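Local coordinates for DNA repair protein RAD7 (Saccharomyces cerevisiae, PDB 5ZB2), which promotes global genome nucleotide excision repair of nontranscribing DNA as part of the global genome repair complex and interacts with Elc1, at residues F137-N140 and E141-E145; D277-T280 and T281-S285; I313-L317 and N318-D322. All blocks are in the same frame, centred on the assembly; numbering follows the deposited sequence.

Contact 1: F137-N140 and E141-E145; sequences FLIN and EDTWE
Asn140 meets Thr143 as the N-cap of helix 141-150, at the point where a loop of the leucine-rich-repeat solenoid, in this C-terminal part of the protein, turns into helix. Asn140 OD1 accepts Thr143 N at 2.8 Å, almost in line with the side-chain C=O (167°). Thr143 OG1 also gives its proton to Asn140 OD1, again at 2.8 Å, but from above the amide plane, 40° out of it. Both bonds depend on the first torsion of Asn140 (chi1 64°), which places CG between the backbone N and the carbonyl carbon and turns the amide back over the first helical turn. The Asn140 carbonyl in turn accepts Trp144 N at 3.1 Å.

Two waters extend this network. One donates to Thr143 OG1 and accepts from Asn140 N; the other donates to Ile139 O and accepts from Trp144 NE1. Outside the two segments, His115 ND1 is a further hydrogen-bonding partner of Thr143 OG1.

The apolar part is a CH-pi contact. Ile139 CG2 stands over one face of the Trp144 indole, 3.4 Å from the centroid of the five-membered ring, while Ile139 CB lies 3.5 Å from Trp144 CZ2. Leu118 of helix 115-124 touches Ile139, Thr143 and Trp144, and Phe166 meets the indole edge-to-face.

Two donors on a single amide oxygen are likely to hold the Asn140 amide in one rotation, and Thr143 N, in the first turn where no preceding turn supplies a carbonyl, finds its main acceptor in a side chain.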
# COMPACT_ATOMS: atom_id res chain seq x y z
N PHE A 137 -1.10 -0.22 19.31
CA PHE A 137 -2.42 -0.23 19.94
C PHE A 137 -3.55 -0.58 18.98
O PHE A 137 -4.68 -0.77 19.43
CB PHE A 137 -2.70 1.12 20.60
CG PHE A 137 -2.88 2.27 19.64
CD1 PHE A 137 -1.78 3.01 19.21
CD2 PHE A 137 -4.14 2.62 19.18
CE1 PHE A 137 -1.94 4.07 18.33
CE2 PHE A 137 -4.30 3.69 18.30
CZ PHE A 137 -3.20 4.41 17.88
N LEU A 138 -3.28 -0.69 17.67
CA LEU A 138 -4.35 -1.06 16.74
C LEU A 138 -4.64 -2.56 16.75
O LEU A 138 -5.77 -2.96 16.43
CB LEU A 138 -3.99 -0.61 15.32
CG LEU A 138 -3.90 0.89 15.02
CD1 LEU A 138 -3.37 1.12 13.62
CD2 LEU A 138 -5.25 1.56 15.18
N ILE A 139 -3.67 -3.39 17.11
CA ILE A 139 -3.79 -4.83 16.95
C ILE A 139 -4.72 -5.39 18.02
O ILE A 139 -4.49 -5.22 19.22
CB ILE A 139 -2.41 -5.51 17.03
CG1 ILE A 139 -1.38 -4.80 16.14
CG2 ILE A 139 -2.52 -6.98 16.66
CD1 ILE A 139 -1.67 -4.85 14.65
N ASN A 140 -5.78 -6.07 17.59
CA ASN A 140 -6.70 -6.72 18.52
C ASN A 140 -6.26 -8.16 18.77
O ASN A 140 -5.39 -8.71 18.08
CB ASN A 140 -8.14 -6.67 18.00
CG ASN A 140 -8.34 -7.44 16.71
OD1 ASN A 140 -7.54 -8.31 16.35
ND2 ASN A 140 -9.42 -7.14 16.01
N GLU A 141 -6.88 -8.78 19.78
CA GLU A 141 -6.43 -10.09 20.25
C GLU A 141 -6.46 -11.12 19.13
O GLU A 141 -5.58 -11.98 19.04
CB GLU A 141 -7.27 -10.55 21.44
CG GLU A 141 -8.77 -10.57 21.20
CD GLU A 141 -9.54 -11.21 22.36
OE1 GLU A 141 -10.57 -11.86 22.11
OE2 GLU A 141 -9.09 -11.07 23.52
N ASP A 142 -7.48 -11.06 18.27
CA ASP A 142 -7.60 -12.05 17.21
C ASP A 142 -6.49 -11.90 16.18
O ASP A 142 -6.03 -12.91 15.62
CB ASP A 142 -8.97 -11.92 16.55
CG ASP A 142 -10.10 -12.21 17.52
OD1 ASP A 142 -10.47 -13.40 17.66
OD2 ASP A 142 -10.60 -11.26 18.15
N THR A 143 -6.03 -10.68 15.93
CA THR A 143 -4.89 -10.51 15.03
C THR A 143 -3.61 -11.05 15.66
O THR A 143 -2.81 -11.69 14.98
CB THR A 143 -4.72 -9.03 14.67
OG1 THR A 143 -5.92 -8.56 14.05
CG2 THR A 143 -3.56 -8.85 13.70
N TRP A 144 -3.41 -10.81 16.96
CA TRP A 144 -2.25 -11.37 17.65
C TRP A 144 -2.18 -12.88 17.45
O TRP A 144 -1.12 -13.43 17.15
CB TRP A 144 -2.29 -11.03 19.14
CG TRP A 144 -1.98 -9.59 19.44
CD1 TRP A 144 -2.76 -8.70 20.12
CD2 TRP A 144 -0.80 -8.87 19.06
NE1 TRP A 144 -2.14 -7.48 20.19
CE2 TRP A 144 -0.94 -7.55 19.55
CE3 TRP A 144 0.36 -9.21 18.36
CZ2 TRP A 144 0.04 -6.58 19.35
CZ3 TRP A 144 1.33 -8.24 18.17
CH2 TRP A 144 1.16 -6.94 18.66
N GLU A 145 -3.32 -13.56 17.60
CA GLU A 145 -3.35 -15.01 17.41
C GLU A 145 -2.86 -15.39 16.02
O GLU A 145 -2.02 -16.28 15.87
CB GLU A 145 -4.76 -15.55 17.66
CG GLU A 145 -4.86 -17.06 17.48
CD GLU A 145 -6.18 -17.64 17.96
OE1 GLU A 145 -7.09 -16.86 18.31
OE2 GLU A 145 -6.30 -18.88 17.98
O HOH W 1 -2.36 -4.27 20.43
O HOH W 2 -6.26 -5.99 14.62

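Contact 2: D277-T280 and T281-S285; sequences DQIT and TDSLS
Thr280 and Ser283 meet where the extended backbone of Thr280 (psi 162°) gives way to helical angles from Thr281 onward. This is an N-cap: Thr280 immediately precedes helix 281-290 of the leucine-rich-repeat solenoid, and Ser285 N closes a helical turn on Thr281 O at 3.0 Å.

The capping bond runs from Ser283 N to Thr280 OG1, 3.2 Å long and nearly straight at 166°. It is made possible by chi1 of 69°, which sets the hydroxyl of Thr280 between its own backbone N and carbonyl carbon, facing the helix start. Asp251, the first residue of helix 251-261, ties the two hydroxyls together: its OD2 is hydrogen-bonded to Thr280 OG1 and its OD1 to Ser283 OG. A valine in place of Thr280 would probably leave Ser283 N without its cap and one Asp251 oxygen without its hydroxyl partner.

Beside this polar group, the methyl branch of Ile279 turns to the helix: CG2 lies 3.8 Å from Leu284 CG and 3.7 Å from Ser283 OG, with the isoleucine and leucine side chains crossing at about a right angle. Ile254 of helix 251-261 touches Ile279, Ser283 and Leu284, so the cap is joined to the preceding helix by apolar contacts as well as through Asp251.

One turn on, Ser285 OG donates to Thr281 O at 3.0 Å, reaching it from the face of the carbonyl plane opposite Ser285 N.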
# COMPACT_ATOMS: atom_id res chain seq x y z
N ASP A 277 9.58 -1.64 46.91
CA ASP A 277 9.73 -1.05 48.24
C ASP A 277 9.66 -2.06 49.37
O ASP A 277 9.77 -1.66 50.54
CB ASP A 277 8.66 0.03 48.45
CG ASP A 277 7.28 -0.56 48.66
OD1 ASP A 277 6.95 -1.57 48.01
OD2 ASP A 277 6.52 -0.01 49.49
N GLN A 278 9.47 -3.35 49.08
CA GLN A 278 9.46 -4.37 50.13
C GLN A 278 10.75 -5.17 50.20
O GLN A 278 10.97 -5.87 51.20
CB GLN A 278 8.27 -5.33 49.93
CG GLN A 278 6.92 -4.69 50.20
CD GLN A 278 5.79 -5.70 50.29
OE1 GLN A 278 5.54 -6.27 51.35
NE2 GLN A 278 5.11 -5.92 49.17
N ILE A 279 11.61 -5.08 49.19
CA ILE A 279 12.90 -5.76 49.22
C ILE A 279 13.85 -5.02 50.15
O ILE A 279 14.02 -3.80 50.05
CB ILE A 279 13.47 -5.88 47.79
CG1 ILE A 279 12.53 -6.73 46.94
CG2 ILE A 279 14.88 -6.45 47.82
CD1 ILE A 279 13.00 -6.97 45.51
N THR A 280 14.50 -5.77 51.04
CA THR A 280 15.34 -5.18 52.08
C THR A 280 16.81 -5.19 51.67
O THR A 280 17.23 -5.93 50.78
CB THR A 280 15.18 -5.93 53.40
OG1 THR A 280 15.74 -7.24 53.28
CG2 THR A 280 13.71 -6.04 53.79
N THR A 281 17.59 -4.36 52.36
CA THR A 281 19.03 -4.36 52.19
C THR A 281 19.62 -5.72 52.53
O THR A 281 20.57 -6.18 51.88
CB THR A 281 19.65 -3.28 53.07
OG1 THR A 281 19.01 -2.03 52.81
CG2 THR A 281 21.15 -3.16 52.82
N ASP A 282 19.07 -6.38 53.54
CA ASP A 282 19.62 -7.65 54.01
C ASP A 282 19.54 -8.73 52.94
O ASP A 282 20.52 -9.43 52.68
CB ASP A 282 18.89 -8.08 55.28
CG ASP A 282 19.03 -7.07 56.41
OD1 ASP A 282 20.13 -6.51 56.57
OD2 ASP A 282 18.04 -6.84 57.13
N SER A 283 18.37 -8.88 52.32
CA SER A 283 18.20 -9.97 51.36
C SER A 283 19.15 -9.81 50.18
O SER A 283 19.76 -10.79 49.73
CB SER A 283 16.75 -10.03 50.88
OG SER A 283 16.42 -8.92 50.05
N LEU A 284 19.31 -8.59 49.67
CA LEU A 284 20.18 -8.39 48.51
C LEU A 284 21.65 -8.54 48.88
O LEU A 284 22.43 -9.08 48.08
CB LEU A 284 19.92 -7.02 47.88
CG LEU A 284 18.59 -6.85 47.13
CD1 LEU A 284 18.53 -5.49 46.47
CD2 LEU A 284 18.36 -7.94 46.08
N SER A 285 22.04 -8.09 50.07
CA SER A 285 23.40 -8.35 50.53
C SER A 285 23.65 -9.85 50.62
O SER A 285 24.67 -10.35 50.14
CB SER A 285 23.63 -7.69 51.89
OG SER A 285 23.60 -6.28 51.80

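Contact 3: I313-L317 and N318-D322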
# COMPACT_ATOMS: atom_id res chain seq x y z
N ILE A 313 27.54 -2.23 48.43
CA ILE A 313 28.92 -2.65 48.65
C ILE A 313 29.10 -4.11 48.23
O ILE A 313 30.04 -4.45 47.50
CB ILE A 313 29.31 -2.43 50.13
CG1 ILE A 313 29.30 -0.94 50.45
CG2 ILE A 313 30.69 -3.04 50.42
CD1 ILE A 313 29.58 -0.61 51.91
N GLU A 314 28.20 -4.99 48.69
CA GLU A 314 28.30 -6.39 48.30
C GLU A 314 28.22 -6.55 46.79
O GLU A 314 28.89 -7.41 46.21
CB GLU A 314 27.19 -7.20 48.98
CG GLU A 314 27.34 -7.33 50.50
CD GLU A 314 28.55 -8.16 50.91
OE1 GLU A 314 29.17 -8.81 50.04
OE2 GLU A 314 28.89 -8.15 52.12
N LEU A 315 27.40 -5.73 46.12
CA LEU A 315 27.32 -5.78 44.67
C LEU A 315 28.67 -5.46 44.04
O LEU A 315 29.17 -6.21 43.19
CB LEU A 315 26.25 -4.80 44.17
CG LEU A 315 26.17 -4.59 42.65
CD1 LEU A 315 25.76 -5.87 41.94
CD2 LEU A 315 25.21 -3.46 42.31
N LEU A 316 29.28 -4.35 44.44
CA LEU A 316 30.54 -3.92 43.83
C LEU A 316 31.68 -4.89 44.14
O LEU A 316 32.47 -5.22 43.26
CB LEU A 316 30.90 -2.51 44.32
CG LEU A 316 29.87 -1.42 44.01
CD1 LEU A 316 30.19 -0.17 44.80
CD2 LEU A 316 29.84 -1.11 42.52
N LEU A 317 31.77 -5.36 45.39
CA LEU A 317 32.88 -6.20 45.80
C LEU A 317 32.78 -7.64 45.29
O LEU A 317 33.75 -8.39 45.44
CB LEU A 317 33.00 -6.21 47.32
CG LEU A 317 33.84 -5.09 47.94
CD1 LEU A 317 33.40 -3.72 47.44
CD2 LEU A 317 33.78 -5.14 49.46
N ASN A 318 31.66 -8.04 44.69
CA ASN A 318 31.48 -9.40 44.21
C ASN A 318 31.48 -9.46 42.68
O ASN A 318 30.75 -10.26 42.08
CB ASN A 318 30.20 -10.01 44.78
CG ASN A 318 30.37 -10.48 46.22
OD1 ASN A 318 30.74 -11.62 46.47
ND2 ASN A 318 30.11 -9.59 47.17
N GLY A 319 32.29 -8.62 42.04
CA GLY A 319 32.56 -8.70 40.62
C GLY A 319 32.03 -7.53 39.81
O GLY A 319 32.66 -7.13 38.82
N ALA A 320 30.89 -6.97 40.21
CA ALA A 320 30.23 -5.97 39.38
C ALA A 320 31.05 -4.69 39.24
O ALA A 320 30.86 -3.95 38.27
CB ALA A 320 28.85 -5.64 39.96
N ARG A 321 31.95 -4.42 40.19
CA ARG A 321 32.71 -3.17 40.16
C ARG A 321 33.43 -2.98 38.83
O ARG A 321 33.48 -1.87 38.30
CB ARG A 321 33.72 -3.17 41.32
CG ARG A 321 34.86 -2.17 41.18
CD ARG A 321 35.89 -2.36 42.28
NE ARG A 321 35.41 -1.88 43.57
CZ ARG A 321 36.10 -1.95 44.71
NH1 ARG A 321 37.31 -2.49 44.71
NH2 ARG A 321 35.58 -1.49 45.83
N ASP A 322 34.00 -4.05 38.29
CA ASP A 322 34.86 -3.96 37.12
C ASP A 322 34.10 -4.02 35.80
O ASP A 322 34.69 -3.74 34.75
CB ASP A 322 35.90 -5.09 37.15
CG ASP A 322 36.79 -5.02 38.38
OD1 ASP A 322 37.23 -3.90 38.73
OD2 ASP A 322 37.04 -6.08 38.99
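Asn318 turns its amide back to Glu314 near the C-terminal end of helix 309-320, where a wider pi-type turn spans 318-320 in this helix of the leucine-rich-repeat solenoid. With CG anti to its carbonyl carbon (chi1 -78°), Asn318 points its ND2 at the preceding turn and donates to Glu314 O at 2.7 Å. That donor lies in the carbonyl plane, on a lone pair, and the bond is nearly straight at the hydrogen. The Glu314 side chain, bent at chi2, lies alongside, and its OE1 takes a second, weak bond from Asn318 ND2 at 3.1 Å; carboxylate and amide planes are 36° apart.

The widened turn has its own backbone signature: Arg321 N reaches five residues back to Leu316 O, at 3.2 Å. Gly319 has a positive phi (113°), at which a CB would press on the carbonyl oxygen of Asn318. The methyl of Ala320 then faces the helix, 3.7 Å from Leu315 CD1.

Arg321 runs beside Leu317, pointing the same way, and its NH2 is hydrogen-bonded to Ala342 O, while NE is buried without a partner. Leu317 CD1 approaches Arg321 NH2 to 3.5 Å.

In the fold
The contacts follow one another along the chain as 1, 2 and 3, each at or near an end of a helix in the leucine-rich-repeat solenoid, whose parallel strands succeed each other in sequence order. Contacts 1 and 2 both start a helix (141-150 and 281-290), with centres about 39 Å apart; contact 3 is near the end of helix 309-320, the next one along. Contacts 2 and 3, centres about 16 Å apart, touch through Ser285 CB and Glu314 CG at 4.0 Å. Contacts 1 and 3, with centres about 44 Å apart, lie on opposite sides of the chain's centre. Similar helix starts thus recur at distant points, while successive helices pack directly together.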